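Local coordinates for protein putative isochorismatase (Streptomyces avermitilis, PDB 3KL2) that is of unproven function but probably acts as a hydrolase, belonging to the isochorismatase group of cysteine hydrolases, at residues 59-62 with 63-67; 139-142 with 143-147; 195-198 with 199-203; 129-133 with 134-138. All blocks are in the same frame, centred on the assembly; numbering follows the deposited sequence.

Contact 1. Residues 59-62 with 63-67; sequences ANTV and AVVDA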
loop_
_atom_site.group_PDB
_atom_site.type_symbol
_atom_site.label_atom_id
_atom_site.label_comp_id
_atom_site.label_asym_id
_atom_site.label_seq_id
_atom_site.Cartn_x
_atom_site.Cartn_y
_atom_site.Cartn_z
ATOM N N ALA A 59 15.698 10.496 -27.610
ATOM C CA ALA A 59 16.260 9.532 -28.546
ATOM C C ALA A 59 16.796 8.314 -27.815
ATOM O O ALA A 59 16.726 7.186 -28.316
ATOM C CB ALA A 59 17.367 10.177 -29.435
ATOM N N ASN A 60 17.343 8.522 -26.631
ATOM C CA ASN A 60 17.955 7.401 -25.912
ATOM C C ASN A 60 16.863 6.420 -25.437
ATOM O O ASN A 60 17.052 5.214 -25.417
ATOM C CB ASN A 60 18.753 7.902 -24.695
ATOM C CG ASN A 60 20.025 8.631 -25.058
ATOM O OD1 ASN A 60 20.754 8.245 -25.973
ATOM N ND2 ASN A 60 20.322 9.680 -24.296
ATOM N N THR A 61 15.729 6.963 -25.039
ATOM C CA THR A 61 14.621 6.127 -24.589
ATOM C C THR A 61 14.123 5.286 -25.758
ATOM O O THR A 61 13.900 4.078 -25.607
ATOM C CB THR A 61 13.467 6.962 -24.004
ATOM O OG1 THR A 61 13.980 7.836 -22.994
ATOM C CG2 THR A 61 12.408 6.051 -23.378
ATOM N N VAL A 62 14.007 5.927 -26.929
ATOM C CA VAL A 62 13.548 5.242 -28.150
ATOM C C VAL A 62 14.439 4.053 -28.426
ATOM O O VAL A 62 13.952 2.963 -28.602
ATOM C CB VAL A 62 13.461 6.180 -29.354
ATOM C CG1 VAL A 62 13.135 5.397 -30.643
ATOM C CG2 VAL A 62 12.409 7.237 -29.094
ATOM N N ALA A 63 15.748 4.258 -28.408
ATOM C CA ALA A 63 16.676 3.171 -28.641
ATOM C C ALA A 63 16.559 2.050 -27.585
ATOM O O ALA A 63 16.884 0.889 -27.868
ATOM C CB ALA A 63 18.095 3.700 -28.697
ATOM N N VAL A 64 16.110 2.371 -26.376
ATOM C CA VAL A 64 16.025 1.351 -25.342
ATOM C C VAL A 64 14.711 0.592 -25.505
ATOM O O VAL A 64 14.635 -0.624 -25.270
ATOM C CB VAL A 64 16.127 1.920 -23.908
ATOM C CG1 VAL A 64 15.854 0.817 -22.895
ATOM C CG2 VAL A 64 17.501 2.540 -23.636
ATOM N N VAL A 65 13.677 1.316 -25.918
ATOM C CA VAL A 65 12.398 0.694 -26.188
ATOM C C VAL A 65 12.550 -0.291 -27.352
ATOM O O VAL A 65 12.246 -1.490 -27.218
ATOM C CB VAL A 65 11.328 1.764 -26.482
ATOM C CG1 VAL A 65 10.151 1.159 -27.205
ATOM C CG2 VAL A 65 10.891 2.457 -25.177
ATOM N N ASP A 66 13.037 0.209 -28.487
ATOM C CA ASP A 66 13.315 -0.649 -29.660
ATOM C C ASP A 66 14.024 -1.949 -29.254
ATOM O O ASP A 66 13.553 -3.040 -29.588
ATOM C CB ASP A 66 14.136 0.092 -30.717
ATOM C CG ASP A 66 13.332 1.161 -31.468
ATOM O OD1 ASP A 66 12.101 1.285 -31.256
ATOM O OD2 ASP A 66 13.951 1.889 -32.291
ATOM N N ALA A 67 15.118 -1.847 -28.507
ATOM C CA ALA A 67 15.834 -3.052 -28.083
ATOM C C ALA A 67 14.975 -3.930 -27.170
ATOM O O ALA A 67 15.070 -5.152 -27.206
ATOM C CB ALA A 67 17.134 -2.711 -27.418
#
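Thr-61 O is approached by two backbone amides of the next helical turn. Val-65 N gives the strong bond, 2.8 Å to Thr-61 O with an N-H...O angle of 159°, while Val-64 N makes a weak, bent one at 2.9 Å to the same Thr-61 O. Val-65 adds a carbon to this oxygen: with CG1 anti to the backbone N (chi1 161°), CG2 falls beside that N and lies 3.4 Å from Thr-61 O. The two methyls on this side, Thr-61 CG2 and Val-65 CG2, end 4.3 Å apart, a loose i to i+4 pair on the inner face of an alpha-helix. Either side of this bond the ladder continues, from Ala-63 N to Ala-59 O at 3.1 Å and from Asp-66 N to Val-62 O at 2.9 Å, both close to straight. Val-62 and Asp-66 run alongside one another and point the same way. Asp-66 CG, turned back beside its own N (chi1 -72°), sits 3.4 Å from Val-62 O, and the carboxylate OD2 reaches Val-62 CG1 at 4.0 Å, so a charged group meets a methyl on the outer side of the helix. Polar ends on the inner side have their own partners: Thr-61 OG1 bonds to Met-57 O and Tyr-33 OH, and Asn-60 ND2 to Asp-184 O. Helix 57-71 thus rests on the parallel sheet, Thr-61 and Val-65 touching Leu-30 of strand 26-31, while Asn-60, Ala-63 and Val-64 lie against helix 211-218.

Contact 2. Residues 139-142 with 143-147; sequences STNL and DFILR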
loop_
_atom_site.group_PDB
_atom_site.type_symbol
_atom_site.label_atom_id
_atom_site.label_comp_id
_atom_site.label_asym_id
_atom_site.label_seq_id
_atom_site.Cartn_x
_atom_site.Cartn_y
_atom_site.Cartn_z
ATOM N N SER A 139 -0.936 5.592 -6.997
ATOM C CA SER A 139 -2.325 5.776 -7.454
ATOM C C SER A 139 -2.671 4.994 -8.747
ATOM O O SER A 139 -3.625 5.347 -9.417
ATOM C CB SER A 139 -2.612 7.271 -7.646
ATOM O OG SER A 139 -1.666 7.850 -8.539
ATOM N N THR A 140 -1.895 3.961 -9.092
ATOM C CA THR A 140 -2.118 3.183 -10.268
ATOM C C THR A 140 -2.149 1.669 -10.025
ATOM O O THR A 140 -1.958 1.204 -8.910
ATOM C CB THR A 140 -1.007 3.444 -11.274
ATOM O OG1 THR A 140 0.148 2.672 -10.927
ATOM C CG2 THR A 140 -0.704 4.902 -11.350
ATOM N N ASN A 141 -2.359 0.921 -11.127
ATOM C CA ASN A 141 -2.294 -0.543 -11.185
ATOM C C ASN A 141 -0.911 -1.101 -11.468
ATOM O O ASN A 141 -0.766 -2.277 -11.821
ATOM C CB ASN A 141 -3.277 -1.105 -12.223
ATOM C CG ASN A 141 -3.102 -0.518 -13.640
ATOM O OD1 ASN A 141 -2.230 0.284 -13.887
ATOM N ND2 ASN A 141 -3.964 -0.913 -14.545
ATOM N N LEU A 142 0.109 -0.274 -11.326
ATOM C CA LEU A 142 1.448 -0.735 -11.647
ATOM C C LEU A 142 1.892 -1.932 -10.830
ATOM O O LEU A 142 2.371 -2.927 -11.416
ATOM C CB LEU A 142 2.480 0.373 -11.464
ATOM C CG LEU A 142 3.924 -0.061 -11.843
ATOM C CD1 LEU A 142 3.980 -0.448 -13.284
ATOM C CD2 LEU A 142 4.973 1.042 -11.539
ATOM N N ASP A 143 1.807 -1.827 -9.501
ATOM C CA ASP A 143 2.215 -2.922 -8.623
ATOM C C ASP A 143 1.447 -4.211 -8.916
ATOM O O ASP A 143 2.062 -5.298 -9.056
ATOM C CB ASP A 143 1.939 -2.589 -7.174
ATOM C CG ASP A 143 2.822 -3.366 -6.218
ATOM O OD1 ASP A 143 3.793 -4.027 -6.654
ATOM O OD2 ASP A 143 2.590 -3.222 -5.013
ATOM N N PHE A 144 0.118 -4.099 -9.026
ATOM C CA PHE A 144 -0.703 -5.253 -9.393
ATOM C C PHE A 144 -0.255 -5.973 -10.692
ATOM O O PHE A 144 -0.175 -7.183 -10.746
ATOM C CB PHE A 144 -2.137 -4.830 -9.563
ATOM C CG PHE A 144 -3.063 -5.953 -9.759
ATOM C CD1 PHE A 144 -3.845 -6.415 -8.706
ATOM C CD2 PHE A 144 -3.164 -6.567 -10.994
ATOM C CE1 PHE A 144 -4.723 -7.473 -8.909
ATOM C CE2 PHE A 144 -4.021 -7.627 -11.179
ATOM C CZ PHE A 144 -4.787 -8.077 -10.171
ATOM N N ILE A 145 0.033 -5.207 -11.724
ATOM C CA ILE A 145 0.327 -5.772 -13.023
ATOM C C ILE A 145 1.714 -6.401 -13.014
ATOM O O ILE A 145 1.887 -7.497 -13.539
ATOM C CB ILE A 145 0.166 -4.698 -14.142
ATOM C CG1 ILE A 145 -1.313 -4.353 -14.281
ATOM C CG2 ILE A 145 0.809 -5.165 -15.489
ATOM C CD1 ILE A 145 -1.656 -3.158 -15.143
ATOM N N LEU A 146 2.699 -5.727 -12.421
ATOM C CA LEU A 146 4.034 -6.286 -12.351
ATOM C C LEU A 146 4.014 -7.585 -11.572
ATOM O O LEU A 146 4.615 -8.590 -11.981
ATOM C CB LEU A 146 5.006 -5.348 -11.643
ATOM C CG LEU A 146 5.396 -4.024 -12.320
ATOM C CD1 LEU A 146 6.134 -3.214 -11.301
ATOM C CD2 LEU A 146 6.219 -4.195 -13.595
ATOM N N ARG A 147 3.405 -7.564 -10.401
ATOM C CA ARG A 147 3.413 -8.774 -9.605
ATOM C C ARG A 147 2.617 -9.868 -10.303
ATOM O O ARG A 147 3.069 -11.016 -10.333
ATOM C CB ARG A 147 2.844 -8.552 -8.210
ATOM C CG ARG A 147 3.666 -7.602 -7.357
ATOM C CD ARG A 147 5.127 -7.936 -7.342
ATOM N NE ARG A 147 5.804 -7.307 -6.197
ATOM C CZ ARG A 147 7.083 -7.506 -5.875
ATOM N NH1 ARG A 147 7.854 -8.324 -6.573
ATOM N NH2 ARG A 147 7.581 -6.895 -4.827
HETATM O O HOH W 1 -1.384 -1.898 -8.078
HETATM O O HOH W 2 0.665 0.453 -8.115
#
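The first turn of helix 142-149 is closed by Asn-141 O, which accepts from Ile-145 N at 3.0 Å, and by Leu-142 O, which accepts from Leu-146 N at 3.0 Å in a nearly straight bond (N-H...O 171°). Asn-141 holds the N-cap position, yet its side chain makes no capping bond. Its CG stands between the backbone N and the carbonyl carbon (chi1 55°), which lays the amide against the tip of Ile-145, ND2 lying 3.3 Å from Ile-145 CD1. The polar ends are used elsewhere: Asn-141 ND2 bonds to Gly-130 O of the second subunit, and OD1 takes Glu-129 N, tying the start of helix 142-149 to the loop that precedes helix 136-139. The lead-in is an ST turn: Thr-140 OG1 accepts from Leu-142 N at 3.0 Å, and the same hydroxyl oxygen is bonded to Thr-136 O in the preceding helix. Water takes the place of a side-chain cap for the next two amides. One molecule accepts from Asp-143 N at 2.9 Å, another from Phe-144 N at 2.8 Å, and both lie close to Thr-140 O. Farther along, Leu-142 and Leu-146 cross obliquely; Leu-142 CG is anti to its own N (chi1 -178°) and meets Leu-146 CD1 at 3.9 Å. This apolar pair is covered by Phe-137 of helix 136-139 and by Met-76 of strand 75-78. On the outer side Asp-143 OD2 forms a salt bridge with Arg-175, while Phe-144 packs on Gly-133 of the second subunit and Glu-174 of the third.

Contact 3. Residues 195-198 with 199-203; sequences NNAI and SYDFP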
loop_
_atom_site.group_PDB
_atom_site.type_symbol
_atom_site.label_atom_id
_atom_site.label_comp_id
_atom_site.label_asym_id
_atom_site.label_seq_id
_atom_site.Cartn_x
_atom_site.Cartn_y
_atom_site.Cartn_z
ATOM N N ASN A 195 21.458 16.227 -11.814
ATOM C CA ASN A 195 22.757 15.617 -11.530
ATOM C C ASN A 195 22.873 15.154 -10.080
ATOM O O ASN A 195 23.512 14.140 -9.798
ATOM C CB ASN A 195 23.890 16.628 -11.775
ATOM C CG ASN A 195 24.012 17.071 -13.230
ATOM O OD1 ASN A 195 23.527 16.433 -14.140
ATOM N ND2 ASN A 195 24.710 18.173 -13.434
ATOM N N ASN A 196 22.300 15.939 -9.166
ATOM C CA ASN A 196 22.380 15.643 -7.753
ATOM C C ASN A 196 21.567 14.358 -7.460
ATOM O O ASN A 196 22.102 13.375 -6.895
ATOM C CB ASN A 196 21.963 16.867 -6.920
ATOM C CG ASN A 196 23.113 17.988 -6.841
ATOM O OD1 ASN A 196 24.314 17.689 -6.911
ATOM N ND2 ASN A 196 22.713 19.248 -6.676
ATOM N N ALA A 197 20.314 14.341 -7.904
ATOM C CA ALA A 197 19.483 13.156 -7.818
ATOM C C ALA A 197 20.203 11.908 -8.363
ATOM O O ALA A 197 20.248 10.878 -7.689
ATOM C CB ALA A 197 18.146 13.373 -8.530
ATOM N N ILE A 198 20.796 12.003 -9.547
ATOM C CA ILE A 198 21.453 10.837 -10.135
ATOM C C ILE A 198 22.667 10.350 -9.307
ATOM O O ILE A 198 22.787 9.134 -9.065
ATOM C CB ILE A 198 21.874 11.091 -11.595
ATOM C CG1 ILE A 198 20.642 11.092 -12.504
ATOM C CG2 ILE A 198 22.857 10.009 -12.100
ATOM C CD1 ILE A 198 20.843 11.841 -13.838
ATOM N N SER A 199 23.525 11.284 -8.866
ATOM C CA SER A 199 24.786 10.950 -8.158
ATOM C C SER A 199 24.599 10.538 -6.699
ATOM O O SER A 199 25.325 9.683 -6.203
ATOM C CB SER A 199 25.785 12.140 -8.163
ATOM O OG SER A 199 25.864 12.777 -9.425
ATOM N N TYR A 200 23.673 11.194 -6.010
ATOM C CA TYR A 200 23.481 11.002 -4.587
ATOM C C TYR A 200 22.349 9.994 -4.267
ATOM O O TYR A 200 22.587 9.031 -3.546
ATOM C CB TYR A 200 23.128 12.339 -3.934
ATOM C CG TYR A 200 24.180 13.459 -4.040
ATOM C CD1 TYR A 200 25.484 13.205 -4.502
ATOM C CD2 TYR A 200 23.869 14.765 -3.618
ATOM C CE1 TYR A 200 26.432 14.205 -4.571
ATOM C CE2 TYR A 200 24.822 15.774 -3.665
ATOM C CZ TYR A 200 26.111 15.494 -4.153
ATOM O OH TYR A 200 27.088 16.489 -4.222
ATOM N N ASP A 201 21.146 10.228 -4.808
ATOM C CA ASP A 201 19.932 9.469 -4.470
ATOM C C ASP A 201 19.801 8.132 -5.235
ATOM O O ASP A 201 19.554 7.084 -4.641
ATOM C CB ASP A 201 18.683 10.313 -4.773
ATOM C CG ASP A 201 18.545 11.551 -3.872
ATOM O OD1 ASP A 201 19.118 11.580 -2.779
ATOM O OD2 ASP A 201 17.825 12.499 -4.267
ATOM N N PHE A 202 19.985 8.167 -6.550
ATOM C CA PHE A 202 19.784 6.989 -7.354
ATOM C C PHE A 202 20.527 5.729 -6.886
ATOM O O PHE A 202 19.937 4.663 -6.983
ATOM C CB PHE A 202 20.092 7.235 -8.823
ATOM C CG PHE A 202 18.979 7.911 -9.595
ATOM C CD1 PHE A 202 18.864 7.712 -10.969
ATOM C CD2 PHE A 202 18.095 8.773 -8.991
ATOM C CE1 PHE A 202 17.873 8.342 -11.694
ATOM C CE2 PHE A 202 17.108 9.401 -9.728
ATOM C CZ PHE A 202 16.994 9.176 -11.064
ATOM N N PRO A 203 21.784 5.828 -6.410
ATOM C CA PRO A 203 22.501 4.601 -5.983
ATOM C C PRO A 203 22.051 3.956 -4.658
ATOM O O PRO A 203 22.384 2.798 -4.390
ATOM C CB PRO A 203 23.975 5.053 -5.861
ATOM C CG PRO A 203 24.070 6.308 -6.720
ATOM C CD PRO A 203 22.716 6.965 -6.588
#
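These are contacts four and five residues apart in helix 191-205, the crossover helix of a beta-alpha-beta unit, where alpha-helical turns give way to a wider pi-type turn. Before the change, Asn-195 O is gripped twice by Ser-199, by its N at 3.0 Å and by its OG at 2.7 Å from Asn-195 O, the two donors arriving from opposite faces of the carbonyl plane. The hydroxyl can fold back because chi1 (-44°) sets OG beside the serine's own N. Tyr-200 N then bonds to Asn-196 O at 2.8 Å, nearly along the C=O axis. The Asn-196 amide and the Tyr-200 ring run side by side, pointing the same way, with planes 17° apart, Asn-196 OD1 approaching Tyr-200 CE2 at 3.8 Å. The wider turn shows at Ala-197 O: its strong partner is Phe-202 N at 3.0 Å, five residues on, and Asp-201 N adds only a weak bond. Ile-198 O has no backbone N-H to meet in Pro-203, whose CD comes to 3.3 Å from that oxygen, and here the helix kinks. Phe-202 turns its ring back along the helix and makes a CH-pi contact: Ile-198 CA lies over one face, 4.2 Å from the ring centroid, while Ile-198 CG1 touches CE1 of the ring at 4.0 Å. Tyr-200 meets Glu-193 of the fourth subunit. The inward side chains, by contrast, bridge two elements of their own chain: Phe-202 packs on Val-165 and Met-169 of helix 164-174 and on Thr-181 of strand 178-187, with Ile-198 on Thr-183.

Contact 4. Residues 129-133 with 134-138; sequences EGKRG and LDTFA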
loop_
_atom_site.group_PDB
_atom_site.type_symbol
_atom_site.label_atom_id
_atom_site.label_comp_id
_atom_site.label_asym_id
_atom_site.label_seq_id
_atom_site.Cartn_x
_atom_site.Cartn_y
_atom_site.Cartn_z
ATOM N N GLU A 129 -2.762 2.726 -15.601
ATOM C CA GLU A 129 -3.851 3.651 -15.356
ATOM C C GLU A 129 -3.951 4.092 -13.917
ATOM O O GLU A 129 -3.603 3.358 -12.997
ATOM C CB GLU A 129 -5.187 2.980 -15.664
ATOM C CG GLU A 129 -5.356 2.420 -17.094
ATOM C CD GLU A 129 -6.568 1.452 -17.206
ATOM O OE1 GLU A 129 -6.746 0.877 -18.296
ATOM O OE2 GLU A 129 -7.349 1.258 -16.220
ATOM N N GLY A 130 -4.519 5.261 -13.720
ATOM C CA GLY A 130 -4.769 5.765 -12.414
ATOM C C GLY A 130 -3.894 6.967 -12.021
ATOM O O GLY A 130 -4.311 7.718 -11.136
ATOM N N LYS A 131 -2.715 7.137 -12.650
ATOM C CA LYS A 131 -1.716 8.069 -12.113
ATOM C C LYS A 131 -2.269 9.468 -11.893
ATOM O O LYS A 131 -2.713 10.105 -12.826
ATOM C CB LYS A 131 -0.449 8.208 -12.965
ATOM C CG LYS A 131 0.746 8.898 -12.192
ATOM C CD LYS A 131 2.077 8.619 -12.912
ATOM C CE LYS A 131 3.377 8.956 -12.109
ATOM N NZ LYS A 131 3.376 10.315 -11.467
ATOM N N ARG A 132 -2.206 9.914 -10.653
ATOM C CA ARG A 132 -2.612 11.250 -10.263
ATOM C C ARG A 132 -1.598 11.989 -9.389
ATOM O O ARG A 132 -1.717 13.178 -9.197
ATOM C CB ARG A 132 -3.907 11.176 -9.498
ATOM C CG ARG A 132 -5.088 10.815 -10.346
ATOM C CD ARG A 132 -5.424 11.887 -11.291
ATOM N NE ARG A 132 -6.701 11.662 -11.919
ATOM C CZ ARG A 132 -6.929 10.786 -12.897
ATOM N NH1 ARG A 132 -5.945 10.019 -13.395
ATOM N NH2 ARG A 132 -8.158 10.703 -13.394
ATOM N N GLY A 133 -0.614 11.264 -8.853
ATOM C CA GLY A 133 0.402 11.850 -8.024
ATOM C C GLY A 133 1.696 11.605 -8.709
ATOM O O GLY A 133 1.743 11.452 -9.922
ATOM N N LEU A 134 2.763 11.570 -7.923
ATOM C CA LEU A 134 4.109 11.511 -8.457
ATOM C C LEU A 134 4.657 10.117 -8.456
ATOM O O LEU A 134 5.315 9.659 -9.427
ATOM C CB LEU A 134 5.015 12.429 -7.637
ATOM C CG LEU A 134 4.624 13.929 -7.533
ATOM C CD1 LEU A 134 4.191 14.537 -8.907
ATOM C CD2 LEU A 134 3.586 14.154 -6.483
ATOM N N ASP A 135 4.468 9.430 -7.345
ATOM C CA ASP A 135 4.920 8.044 -7.270
ATOM C C ASP A 135 4.031 7.185 -8.171
ATOM O O ASP A 135 2.847 7.180 -8.016
ATOM C CB ASP A 135 4.826 7.590 -5.813
ATOM C CG ASP A 135 5.319 6.181 -5.617
ATOM O OD1 ASP A 135 5.686 5.503 -6.616
ATOM O OD2 ASP A 135 5.316 5.737 -4.445
ATOM N N THR A 136 4.587 6.478 -9.133
ATOM C CA THR A 136 3.776 5.646 -10.000
ATOM C C THR A 136 3.076 4.503 -9.177
ATOM O O THR A 136 1.944 4.090 -9.480
ATOM C CB THR A 136 4.657 5.065 -11.194
ATOM O OG1 THR A 136 5.378 6.131 -11.826
ATOM C CG2 THR A 136 3.807 4.392 -12.270
ATOM N N PHE A 137 3.710 3.989 -8.120
ATOM C CA PHE A 137 3.065 2.953 -7.302
ATOM C C PHE A 137 1.901 3.448 -6.455
ATOM O O PHE A 137 1.108 2.639 -6.020
ATOM C CB PHE A 137 4.092 2.268 -6.409
ATOM C CG PHE A 137 5.078 1.379 -7.165
ATOM C CD1 PHE A 137 4.770 0.059 -7.418
ATOM C CD2 PHE A 137 6.279 1.878 -7.626
ATOM C CE1 PHE A 137 5.663 -0.788 -8.104
ATOM C CE2 PHE A 137 7.209 1.043 -8.314
ATOM C CZ PHE A 137 6.891 -0.291 -8.557
ATOM N N ALA A 138 1.752 4.750 -6.226
ATOM C CA ALA A 138 0.741 5.230 -5.213
ATOM C C ALA A 138 -0.706 5.400 -5.718
ATOM O O ALA A 138 -1.612 5.469 -4.922
ATOM C CB ALA A 138 1.202 6.555 -4.536
#
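Lys-131 sends its extended side chain over the turn leading into the Asp-135-capped helix 136-139, its CE packing 3.5 Å from Thr-136 OG1, a hydroxyl that is hydrogen-bonded to Thr-168 OG1; the two side chains meet at about a right angle. The chain bends only at its last torsion (chi4 -48°), which brings NZ onto two backbone carbonyls. NZ bonds to Leu-134 O at 2.9 Å, from above the carbonyl plane, and the 2.5 Å to Gly-133 O is short enough for its exact length to be doubtful. NZ also forms a salt bridge with Glu-32, and Leu-134 touches Cys-163 and Cys-164; this is consistent with the acid, lysine and cysteine site of the cysteine hydrolases. Arg-132 points the other way, giving NH1 to Lys-131 O at 3.3 Å; beyond the two segments its guanidinium pairs with Glu-129 of the second subunit. Glu-174 of the fourth subunit accepts from the N atoms of Leu-134 and Asp-135. Asp-135 OD2 is held by Thr-171. The capping oxygen, Asp-135 OD1, takes the Phe-137 N-H at 2.9 Å from above the carboxylate plane and also lies at the edge of the Phe-137 ring, in its plane.

Overall arrangement
Along the chain the order is contact 1, contact 4, contact 2, contact 3, all within one isochorismatase domain built on a parallel six-stranded sheet. Contacts 4 and 2 are neighbours, their centres about 10 Å apart, on consecutive helices 136-139 and 142-149; Ser-139 OG meets Arg-132 N at 3.0 Å between them, and both touch the second subunit. Contact 1, on helix 57-71, and contact 3, on helix 191-205, stand apart, with centres about 22 Å from one another and 22 to 25 Å from the other two. Contacts 3 and 4 both reach the fourth subunit, whereas no other chain touches contact 1, so three of the four take part in tetramer interfaces.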